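Local coordinates for allophycocyanin beta-18 subunit apoprotein (Chroococcidiopsis thermalis PCC 7203, PDB 6HRK), which binds biliverdin IX alpha and, as an artificial biliprotein derived from a far-red induced allophycocyanin subunit, fluoresces in the far-red, at residues C95-S100 with R132-T137. The protein carries 18 engineered substitutions. Numbering follows the deposited sequence.
Sequences CPTARS and RVISET. Engineered in segment 95-100: Cys95 (natural residue Gly). Engineered in segment 132-137: Val133 (natural residue Glu).
In the globin-like, all-helical fold of the phycobilisome proteins, the first turns of helix 94-115 meet the C-terminal end of helix 125-134 beside the biliverdin pocket. Thr97 and Ile134 carry the contact, and both are buried. Their methyls meet over 4.0 Å, from Thr97 CG2 to Ile134 CG2, and the two side chains cross at about a right angle. With chi1 at -52°, Thr97 OG1 sits beside the backbone N, and CG2 is the branch anti to that N. OG1 bonds to the carbonyl oxygen of Pro93, just ahead of the helix. One threonine therefore has a polar branch tied back to the residue before its helix and a methyl packed on helix 125-134. The side chain of Thr97 is also about 3 Å from the bound biliverdin. Phe59 and Phe87 touch it as well. Ser100, another pocket residue, turns its hydroxyl back onto the helix: OG donates to Thr97 O over 2.6 Å, from above the carbonyl plane. At the exposed margin, Ser135 is the first residue to leave helical geometry after helix 125-134. Its OG bonds back to Ala131 O, while Ser135 CB makes a looser contact with Ala98 CB at 4.4 Å.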
# COMPACT_ATOMS: atom_id res chain seq x y z
N CYS A 95 8.40 -3.86 -8.60
CA CYS A 95 8.12 -5.08 -7.83
C CYS A 95 8.15 -4.85 -6.31
O CYS A 95 7.26 -5.32 -5.61
CB CYS A 95 9.04 -6.25 -8.26
SG CYS A 95 8.36 -7.89 -7.90
N PRO A 96 9.18 -4.13 -5.79
CA PRO A 96 9.17 -3.73 -4.37
C PRO A 96 8.01 -2.81 -3.99
O PRO A 96 7.46 -2.95 -2.90
CB PRO A 96 10.50 -2.98 -4.20
CG PRO A 96 11.37 -3.50 -5.28
CD PRO A 96 10.46 -3.80 -6.43
N THR A 97 7.65 -1.88 -4.88
CA THR A 97 6.47 -1.02 -4.71
C THR A 97 5.20 -1.85 -4.59
O THR A 97 4.33 -1.56 -3.76
CB THR A 97 6.31 -0.03 -5.89
OG1 THR A 97 7.53 0.69 -6.09
CG2 THR A 97 5.18 0.96 -5.63
N ALA A 98 5.09 -2.89 -5.42
CA ALA A 98 3.97 -3.82 -5.37
C ALA A 98 3.97 -4.60 -4.05
O ALA A 98 2.93 -4.71 -3.40
CB ALA A 98 4.01 -4.78 -6.55
N ARG A 99 5.14 -5.11 -3.66
CA ARG A 99 5.30 -5.83 -2.38
C ARG A 99 4.85 -4.98 -1.20
O ARG A 99 4.10 -5.46 -0.36
CB ARG A 99 6.75 -6.28 -2.18
CG ARG A 99 7.08 -6.86 -0.80
CD ARG A 99 7.18 -8.37 -0.76
NE ARG A 99 5.89 -9.07 -0.70
CZ ARG A 99 5.49 -9.91 0.27
NH1 ARG A 99 6.25 -10.21 1.32
NH2 ARG A 99 4.28 -10.46 0.18
N SER A 100 5.32 -3.74 -1.14
CA SER A 100 4.99 -2.83 -0.03
C SER A 100 3.48 -2.68 0.18
O SER A 100 3.01 -2.66 1.32
CB SER A 100 5.64 -1.46 -0.23
OG SER A 100 5.21 -0.84 -1.42
N ARG A 132 -1.51 -4.54 -9.15
CA ARG A 132 -1.60 -5.05 -10.53
C ARG A 132 -1.27 -3.99 -11.58
O ARG A 132 -0.51 -4.27 -12.51
CB ARG A 132 -3.00 -5.62 -10.80
N VAL A 133 -1.83 -2.80 -11.42
CA VAL A 133 -1.61 -1.70 -12.38
C VAL A 133 -0.20 -1.09 -12.23
O VAL A 133 0.36 -0.61 -13.21
CB VAL A 133 -2.71 -0.62 -12.26
CG1 VAL A 133 -2.46 0.55 -13.22
CG2 VAL A 133 -4.08 -1.23 -12.55
N ILE A 134 0.37 -1.13 -11.03
CA ILE A 134 1.76 -0.69 -10.81
C ILE A 134 2.77 -1.62 -11.50
O ILE A 134 3.72 -1.14 -12.12
CB ILE A 134 2.08 -0.54 -9.28
CG1 ILE A 134 1.45 0.74 -8.73
CG2 ILE A 134 3.58 -0.55 -8.99
CD1 ILE A 134 2.16 2.03 -9.09
N SER A 135 2.54 -2.93 -11.41
CA SER A 135 3.48 -3.93 -11.94
C SER A 135 3.05 -4.56 -13.29
O SER A 135 3.35 -5.73 -13.55
CB SER A 135 3.70 -5.02 -10.89
OG SER A 135 2.49 -5.71 -10.62
N GLU A 136 2.37 -3.79 -14.12
CA GLU A 136 1.97 -4.23 -15.43
C GLU A 136 3.04 -3.76 -16.38
O GLU A 136 3.58 -2.70 -16.20
CB GLU A 136 0.67 -3.61 -15.86
N THR A 137 3.34 -4.54 -17.39
CA THR A 137 4.35 -4.16 -18.34
C THR A 137 4.32 -5.07 -19.54
O THR A 137 4.40 -4.63 -20.67
CB THR A 137 5.74 -4.17 -17.71